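PDB 4H6Q: proline dehydrogenase from Deinococcus radiodurans, which oxidises L-proline to delta-1-pyrroline-5-carboxylate with FAD as cofactor, passing the electrons to a quinone in the first step of proline breakdown to glutamate. Local coordinates for residues Trp30-Arg35 with Ala289-Arg294; Tyr96-Leu101 with Arg278-Tyr283. All coordinates share one frame; numbering follows the deposited sequence.

Overall arrangement
Contact 2 lies deep in the beta8-alpha8 barrel, its centre about 5 Å from that of the chain, whereas contact 1 sits about 17 Å out, where helix 23-33 packs on helix 288-296; two of its three touching residues are nonetheless buried. Strand 277-283 of contact 2 runs on in the chain to helix 288-296 of contact 1, and Tyr290 packs on both Tyr280 and Pro282. The chemistry differs accordingly: residues 30-35 and 289-294 meet through apolar groups alone, while the two strands of contact 2 meet through charged and aromatic side chains. Both contacts touch tetrahydrofuran-2-carboxylic acid, contact 1 through paired arginines and contact 2 through Lys100 and Tyr280.

Contact 1. Residues Trp30-Arg35 with Ala289-Arg294; sequences WNLAER and AYFSRR. With TFB (tetrahydrofuran-2-carboxylic acid), chain D; FAD (flavin-adenine dinucleotide), chain C.
Phe291 reaches from helix 288-296, the last modelled helix of the beta8-alpha8 barrel, which lines the ligand site, to Leu32 and Ala33 on helix 23-33. Its CB points toward the facing helix, and with CG anti to the backbone N (chi1 172°) the ring is carried on to the backbone of Ala33. Along the ring, CG lies 3.9 Å from Ala33 CB, and this methyl stands over the middle of the face in a CH-pi contact, 3.7 Å from the centroid and 4° off the normal. CE1 continues to Ala33 CA at 3.5 Å. At the tip, CZ meets Leu32 CG edge-on at 3.5 Å, the two side chains crossing at about a right angle. Trp287 also touches Ala33. Arg293 and Arg294, on the same helix, turn to the substrate analogue tetrahydrofuran-2-carboxylic acid. Arg293 holds the ligand carboxylate with two bonds, NE to OB and NH2 to OXT, and the same NH2 forms a salt bridge with Glu66. Arg294, bent at chi2 and chi3, lays NH1 over the centre of the Tyr290 ring, and its backbone O accepts a bond from FAD N6A. On ligand OB converge three N-H groups: Arg293 NE at 2.8 Å, and Arg294 NH1 and NH2.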
loop_
_atom_site.group_PDB
_atom_site.type_symbol
_atom_site.label_atom_id
_atom_site.label_comp_id
_atom_site.label_asym_id
_atom_site.label_seq_id
_atom_site.Cartn_x
_atom_site.Cartn_y
_atom_site.Cartn_z
ATOM N N TRP A 30 1.736 20.598 10.930
ATOM C CA TRP A 30 2.554 20.058 9.850
ATOM C C TRP A 30 3.835 19.401 10.363
ATOM O O TRP A 30 4.208 18.331 9.877
ATOM C CB TRP A 30 2.841 21.130 8.802
ATOM C CG TRP A 30 3.819 20.681 7.746
ATOM C CD1 TRP A 30 5.027 21.220 7.502
ATOM C CD2 TRP A 30 3.665 19.594 6.821
ATOM N NE1 TRP A 30 5.641 20.562 6.473
ATOM C CE2 TRP A 30 4.834 19.547 6.041
ATOM C CE3 TRP A 30 2.651 18.662 6.569
ATOM C CZ2 TRP A 30 5.025 18.617 5.026
ATOM C CZ3 TRP A 30 2.849 17.712 5.590
ATOM C CH2 TRP A 30 4.016 17.708 4.813
ATOM N N ASN A 31 4.459 19.971 11.396
ATOM C CA ASN A 31 5.640 19.295 11.929
ATOM C C ASN A 31 5.297 17.925 12.492
ATOM O O ASN A 31 6.067 16.982 12.315
ATOM C CB ASN A 31 6.370 20.101 13.003
ATOM C CG ASN A 31 6.921 21.420 12.495
ATOM O OD1 ASN A 31 7.250 21.593 11.304
ATOM N ND2 ASN A 31 7.043 22.363 13.408
ATOM N N LEU A 32 4.153 17.816 13.158
ATOM C CA LEU A 32 3.685 16.523 13.628
ATOM C C LEU A 32 3.484 15.580 12.427
ATOM O O LEU A 32 3.982 14.435 12.412
ATOM C CB LEU A 32 2.392 16.705 14.427
ATOM C CG LEU A 32 1.757 15.472 15.039
ATOM C CD1 LEU A 32 2.763 14.748 15.955
ATOM C CD2 LEU A 32 0.487 15.824 15.819
ATOM N N ALA A 33 2.780 16.060 11.404
ATOM C CA ALA A 33 2.505 15.223 10.234
ATOM C C ALA A 33 3.749 14.803 9.456
ATOM O O ALA A 33 3.754 13.737 8.818
ATOM C CB ALA A 33 1.517 15.900 9.320
ATOM N N GLU A 34 4.795 15.615 9.507
ATOM C CA GLU A 34 6.030 15.337 8.776
ATOM C C GLU A 34 6.744 14.091 9.269
ATOM O O GLU A 34 7.560 13.514 8.545
ATOM C CB GLU A 34 6.975 16.505 8.862
ATOM C CG GLU A 34 6.772 17.555 7.812
ATOM C CD GLU A 34 7.832 18.631 7.910
ATOM O OE1 GLU A 34 8.020 19.159 9.032
ATOM O OE2 GLU A 34 8.495 18.924 6.891
ATOM N N ARG A 35 6.407 13.610 10.453
ATOM C CA ARG A 35 6.895 12.286 10.806
ATOM C C ARG A 35 6.431 11.202 9.835
ATOM O O ARG A 35 7.191 10.251 9.513
ATOM C CB ARG A 35 6.450 11.923 12.219
ATOM C CG ARG A 35 6.770 10.475 12.511
ATOM C CD ARG A 35 6.519 10.168 13.947
ATOM N NE ARG A 35 6.645 8.736 14.189
ATOM C CZ ARG A 35 6.196 8.117 15.277
ATOM N NH1 ARG A 35 5.571 8.820 16.218
ATOM N NH2 ARG A 35 6.362 6.797 15.415
ATOM N N ALA A 289 -6.440 12.933 5.891
ATOM C CA ALA A 289 -7.104 11.654 6.160
ATOM C C ALA A 289 -6.085 10.592 6.626
ATOM O O ALA A 289 -6.232 9.941 7.674
ATOM C CB ALA A 289 -7.873 11.142 4.927
ATOM N N TYR A 290 -5.028 10.405 5.841
ATOM C CA TYR A 290 -3.978 9.446 6.168
ATOM C C TYR A 290 -3.361 9.796 7.531
ATOM O O TYR A 290 -3.168 8.915 8.412
ATOM C CB TYR A 290 -2.923 9.444 5.054
ATOM C CG TYR A 290 -1.710 8.590 5.296
ATOM C CD1 TYR A 290 -1.578 7.355 4.635
ATOM C CD2 TYR A 290 -0.661 9.013 6.111
ATOM C CE1 TYR A 290 -0.476 6.555 4.821
ATOM C CE2 TYR A 290 0.493 8.193 6.266
ATOM C CZ TYR A 290 0.540 6.972 5.637
ATOM O OH TYR A 290 1.640 6.127 5.763
ATOM N N PHE A 291 -3.005 11.070 7.715
ATOM C CA PHE A 291 -2.392 11.468 8.976
ATOM C C PHE A 291 -3.353 11.248 10.176
ATOM O O PHE A 291 -2.927 10.796 11.259
ATOM C CB PHE A 291 -1.993 12.934 8.871
ATOM C CG PHE A 291 -1.511 13.551 10.155
ATOM C CD1 PHE A 291 -0.465 13.003 10.894
ATOM C CD2 PHE A 291 -2.093 14.725 10.592
ATOM C CE1 PHE A 291 0.003 13.642 12.053
ATOM C CE2 PHE A 291 -1.638 15.376 11.751
ATOM C CZ PHE A 291 -0.612 14.822 12.495
ATOM N N SER A 292 -4.650 11.518 10.004
ATOM C CA SER A 292 -5.612 11.265 11.074
ATOM C C SER A 292 -5.628 9.796 11.492
ATOM O O SER A 292 -5.719 9.515 12.702
ATOM C CB SER A 292 -7.013 11.767 10.722
ATOM O OG SER A 292 -7.657 10.902 9.803
ATOM N N ARG A 293 -5.472 8.871 10.526
ATOM C CA ARG A 293 -5.451 7.459 10.885
ATOM C C ARG A 293 -4.207 7.120 11.676
ATOM O O ARG A 293 -4.271 6.330 12.625
ATOM C CB ARG A 293 -5.593 6.564 9.636
ATOM C CG ARG A 293 -6.973 6.663 9.025
ATOM C CD ARG A 293 -7.177 5.632 7.914
ATOM N NE ARG A 293 -6.466 5.933 6.664
ATOM C CZ ARG A 293 -6.957 6.658 5.657
ATOM N NH1 ARG A 293 -8.136 7.268 5.747
ATOM N NH2 ARG A 293 -6.205 6.846 4.573
ATOM N N ARG A 294 -3.062 7.718 11.327
ATOM C CA ARG A 294 -1.823 7.490 12.105
ATOM C C ARG A 294 -2.003 7.956 13.536
ATOM O O ARG A 294 -1.546 7.275 14.485
ATOM C CB ARG A 294 -0.630 8.199 11.467
ATOM C CG ARG A 294 -0.343 7.796 9.992
ATOM C CD ARG A 294 -0.052 6.274 9.814
ATOM N NE ARG A 294 -1.186 5.342 9.807
ATOM C CZ ARG A 294 -1.971 5.102 8.745
ATOM N NH1 ARG A 294 -1.890 5.890 7.643
ATOM N NH2 ARG A 294 -2.901 4.149 8.811
HETATM O OA TFB D . -3.502 2.312 3.469
HETATM C CA TFB D . -3.315 2.753 4.809
HETATM C C TFB D . -3.871 4.150 4.995
HETATM O OB TFB D . -4.031 4.587 6.164
HETATM C CB TFB D . -1.867 2.759 5.059
HETATM C CG TFB D . -1.287 2.869 3.725
HETATM C CD TFB D . -2.276 2.369 2.746
HETATM O OXT TFB D . -4.185 4.898 3.997
HETATM P PA FAD C . -0.537 -2.658 15.475
HETATM O O1A FAD C . -0.928 -3.934 16.229
HETATM O O2A FAD C . -1.570 -1.625 15.283
HETATM O O5B FAD C . 0.653 -1.935 16.037
HETATM C C5B FAD C . 1.857 -2.642 16.291
HETATM C C4B FAD C . 2.952 -1.763 16.859
HETATM O O4B FAD C . 3.468 -0.993 15.798
HETATM C C3B FAD C . 2.485 -0.758 17.848
HETATM O O3B FAD C . 2.334 -1.251 19.169
HETATM C C2B FAD C . 3.533 0.279 17.709
HETATM O O2B FAD C . 4.756 -0.119 18.290
HETATM C C1B FAD C . 3.700 0.319 16.224
HETATM N N9A FAD C . 2.769 1.221 15.545
HETATM C C8A FAD C . 1.819 0.870 14.587
HETATM N N7A FAD C . 1.136 1.931 14.159
HETATM C C5A FAD C . 1.663 3.037 14.820
HETATM C C6A FAD C . 1.373 4.389 14.807
HETATM N N6A FAD C . 0.360 4.928 13.959
HETATM N N1A FAD C . 2.085 5.197 15.609
HETATM C C2A FAD C . 3.061 4.732 16.415
HETATM N N3A FAD C . 3.380 3.430 16.476
HETATM C C4A FAD C . 2.706 2.599 15.687
HETATM N N1 FAD C . -4.541 -1.252 5.884
HETATM C C2 FAD C . -5.573 -1.199 5.001
HETATM O O2 FAD C . -6.780 -1.371 5.486
HETATM N N3 FAD C . -5.394 -0.998 3.659
HETATM C C4 FAD C . -4.124 -0.827 3.121
HETATM O O4 FAD C . -3.967 -0.611 1.799
HETATM C C4X FAD C . -2.977 -0.868 4.030
HETATM N N5 FAD C . -1.699 -0.707 3.558
HETATM C C5X FAD C . -0.670 -0.798 4.468
HETATM C C6 FAD C . 0.651 -0.648 4.016
HETATM C C7 FAD C . 1.730 -0.767 4.928
HETATM C C7M FAD C . 3.168 -0.606 4.439
HETATM C C8 FAD C . 1.450 -1.037 6.290
HETATM C C8M FAD C . 2.566 -1.178 7.291
HETATM C C9 FAD C . 0.125 -1.149 6.737
HETATM C C9A FAD C . -0.920 -1.052 5.839
HETATM N N10 FAD C . -2.238 -1.206 6.315
HETATM C C10 FAD C . -3.270 -1.104 5.415
HETATM C "C1'" FAD C . -2.534 -1.509 7.705
HETATM C "C2'" FAD C . -2.943 -0.368 8.584
HETATM O "O2'" FAD C . -2.263 0.777 8.085
HETATM C "C3'" FAD C . -2.634 -1.044 9.943
HETATM O "O3'" FAD C . -3.730 -1.614 10.592
HETATM C "C4'" FAD C . -1.804 -0.295 10.910
HETATM O "O4'" FAD C . -0.618 -0.045 10.245
HETATM C "C5'" FAD C . -1.585 -1.168 12.137
HETATM O "O5'" FAD C . -0.217 -1.247 12.390
HETATM P P FAD C . 0.525 -2.626 12.681
HETATM O O1P FAD C . 0.271 -3.837 11.732
HETATM O O2P FAD C . 1.972 -2.158 12.991
HETATM O O3P FAD C . 0.050 -3.111 14.146
#

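Contact 2. Residues Tyr96-Leu101 with Arg278-Tyr283; sequences YVSIKL and RVYLPY. With TFB (tetrahydrofuran-2-carboxylic acid), chain D.
Strands 96-99 and 277-283 approach no closer than 8.2 Å between the CA atoms of Ser98 and Tyr280, too far for backbone pairing, and side chains bridge the gap. Arg278, bent at chi3 (-62°), lays its guanidinium flat on Tyr96, centres 3.8 Å apart and planes at 15°. Arg278 CD makes a CH-pi contact over the ring centre, while Arg278 CZ lies 3.2 Å from Tyr96 CD1; a salt bridge to Glu255 and a hydrogen bond to the Gly59 carbonyl fix the guanidinium. In the beta8-alpha8 barrel, strand 58-63 separates the two strands, its backbone pairing with Tyr96 and Ser98. Ser98 CB comes within 3.6 Å of Tyr280 CE1, the Ser98 hydroxyl being hydrogen-bonded to Asn60 and Arg189. Tyr280, probably critical for catalysis, bears one ring face on tetrahydrofuran-2-carboxylic acid, CZ 3.4 Å from ligand CG, and its OH is hydrogen-bonded to Asp137, probably an active-site residue. An alanine at Tyr280 is likely to leave the ligand ring without this flat support and Asp137 without its hydroxyl partner. Substrate-binding Lys100 runs out extended, then turns at chi4 (58°), swinging NZ round to ligand OXT at 2.9 Å; the same NZ forms a salt bridge with Asp137.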
loop_
_atom_site.group_PDB
_atom_site.type_symbol
_atom_site.label_atom_id
_atom_site.label_comp_id
_atom_site.label_asym_id
_atom_site.label_seq_id
_atom_site.Cartn_x
_atom_site.Cartn_y
_atom_site.Cartn_z
ATOM N N TYR A 96 7.330 2.100 -8.151
ATOM C CA TYR A 96 6.503 1.208 -7.330
ATOM C C TYR A 96 5.574 2.163 -6.593
ATOM O O TYR A 96 6.051 2.958 -5.785
ATOM C CB TYR A 96 7.377 0.408 -6.369
ATOM C CG TYR A 96 6.664 -0.682 -5.614
ATOM C CD1 TYR A 96 7.058 -2.013 -5.795
ATOM C CD2 TYR A 96 5.601 -0.405 -4.724
ATOM C CE1 TYR A 96 6.462 -3.066 -5.058
ATOM C CE2 TYR A 96 4.948 -1.461 -4.032
ATOM C CZ TYR A 96 5.403 -2.763 -4.186
ATOM O OH TYR A 96 4.803 -3.767 -3.437
ATOM N N VAL A 97 4.285 2.119 -6.925
ATOM C CA VAL A 97 3.324 3.123 -6.464
ATOM C C VAL A 97 2.070 2.395 -5.973
ATOM O O VAL A 97 1.584 1.453 -6.639
ATOM C CB VAL A 97 2.968 4.131 -7.617
ATOM C CG1 VAL A 97 1.867 5.068 -7.220
ATOM C CG2 VAL A 97 4.207 4.886 -8.082
ATOM N N SER A 98 1.511 2.899 -4.862
ATOM C CA SER A 98 0.226 2.435 -4.341
ATOM C C SER A 98 -0.818 3.462 -4.594
ATOM O O SER A 98 -0.600 4.649 -4.311
ATOM C CB SER A 98 0.340 2.118 -2.838
ATOM O OG SER A 98 1.216 0.994 -2.598
ATOM N N ILE A 99 -1.948 3.003 -5.124
ATOM C CA ILE A 99 -3.105 3.875 -5.359
ATOM C C ILE A 99 -4.311 3.339 -4.624
ATOM O O ILE A 99 -4.496 2.122 -4.457
ATOM C CB ILE A 99 -3.427 4.053 -6.868
ATOM C CG1 ILE A 99 -3.861 2.739 -7.536
ATOM C CG2 ILE A 99 -2.197 4.674 -7.591
ATOM C CD1 ILE A 99 -4.290 2.906 -9.010
ATOM N N LYS A 100 -5.178 4.274 -4.205
ATOM C CA LYS A 100 -6.527 3.963 -3.714
ATOM C C LYS A 100 -7.485 4.165 -4.869
ATOM O O LYS A 100 -7.536 5.255 -5.465
ATOM C CB LYS A 100 -6.897 4.939 -2.571
ATOM C CG LYS A 100 -6.211 4.514 -1.265
ATOM C CD LYS A 100 -6.418 5.549 -0.180
ATOM C CE LYS A 100 -5.859 5.057 1.157
ATOM N NZ LYS A 100 -4.411 4.719 1.152
ATOM N N LEU A 101 -8.244 3.140 -5.247
ATOM C CA LEU A 101 -9.081 3.326 -6.424
ATOM C C LEU A 101 -10.199 4.393 -6.218
ATOM O O LEU A 101 -10.734 4.951 -7.181
ATOM C CB LEU A 101 -9.654 1.998 -6.921
ATOM C CG LEU A 101 -8.571 1.094 -7.583
ATOM C CD1 LEU A 101 -9.055 -0.331 -7.702
ATOM C CD2 LEU A 101 -8.111 1.643 -8.933
ATOM N N ARG A 278 10.437 -2.581 2.291
ATOM C CA ARG A 278 9.949 -1.514 1.412
ATOM C C ARG A 278 9.000 -0.635 2.193
ATOM O O ARG A 278 8.017 -1.124 2.759
ATOM C CB ARG A 278 9.239 -2.114 0.188
ATOM C CG ARG A 278 8.856 -1.035 -0.830
ATOM C CD ARG A 278 8.082 -1.634 -2.002
ATOM N NE ARG A 278 8.820 -2.641 -2.798
ATOM C CZ ARG A 278 9.610 -2.358 -3.834
ATOM N NH1 ARG A 278 9.880 -1.093 -4.187
ATOM N NH2 ARG A 278 10.086 -3.369 -4.554
ATOM N N VAL A 279 9.281 0.666 2.216
ATOM C CA VAL A 279 8.539 1.588 3.041
ATOM C C VAL A 279 7.505 2.335 2.225
ATOM O O VAL A 279 7.791 2.867 1.128
ATOM C CB VAL A 279 9.509 2.589 3.739
ATOM C CG1 VAL A 279 8.796 3.812 4.310
ATOM C CG2 VAL A 279 10.270 1.851 4.827
ATOM N N TYR A 280 6.259 2.385 2.759
ATOM C CA TYR A 280 5.159 3.120 2.159
ATOM C C TYR A 280 5.412 4.607 2.402
ATOM O O TYR A 280 5.478 5.057 3.562
ATOM C CB TYR A 280 3.849 2.620 2.805
ATOM C CG TYR A 280 2.571 3.044 2.113
ATOM C CD1 TYR A 280 1.812 2.119 1.360
ATOM C CD2 TYR A 280 2.049 4.358 2.256
ATOM C CE1 TYR A 280 0.645 2.477 0.722
ATOM C CE2 TYR A 280 0.871 4.742 1.609
ATOM C CZ TYR A 280 0.189 3.792 0.832
ATOM O OH TYR A 280 -0.950 4.235 0.235
ATOM N N LEU A 281 5.547 5.353 1.303
ATOM C CA LEU A 281 6.116 6.705 1.308
ATOM C C LEU A 281 5.096 7.665 0.721
ATOM O O LEU A 281 4.979 7.840 -0.469
ATOM C CB LEU A 281 7.422 6.739 0.522
ATOM C CG LEU A 281 8.334 7.947 0.726
ATOM C CD1 LEU A 281 7.813 9.266 0.155
ATOM C CD2 LEU A 281 8.732 8.050 2.158
ATOM N N PRO A 282 4.261 8.285 1.595
ATOM C CA PRO A 282 3.167 9.147 1.109
ATOM C C PRO A 282 3.583 10.602 1.024
ATOM O O PRO A 282 4.453 11.066 1.789
ATOM C CB PRO A 282 2.108 8.946 2.182
ATOM C CG PRO A 282 2.886 8.702 3.441
ATOM C CD PRO A 282 4.235 8.122 3.069
ATOM N N TYR A 283 2.981 11.347 0.092
ATOM C CA TYR A 283 3.276 12.751 -0.017
ATOM C C TYR A 283 2.039 13.443 -0.608
ATOM O O TYR A 283 1.131 12.802 -1.147
ATOM C CB TYR A 283 4.502 13.009 -0.930
ATOM C CG TYR A 283 4.147 12.793 -2.398
ATOM C CD1 TYR A 283 3.840 13.878 -3.259
ATOM C CD2 TYR A 283 4.055 11.474 -2.919
ATOM C CE1 TYR A 283 3.444 13.662 -4.568
ATOM C CE2 TYR A 283 3.660 11.249 -4.248
ATOM C CZ TYR A 283 3.334 12.341 -5.053
ATOM O OH TYR A 283 2.923 12.104 -6.329
HETATM O OA TFB D . -3.502 2.312 3.469
HETATM C CA TFB D . -3.315 2.753 4.809
HETATM C C TFB D . -3.871 4.150 4.995
HETATM O OB TFB D . -4.031 4.587 6.164
HETATM C CB TFB D . -1.867 2.759 5.059
HETATM C CG TFB D . -1.287 2.869 3.725
HETATM C CD TFB D . -2.276 2.369 2.746
HETATM O OXT TFB D . -4.185 4.898 3.997
#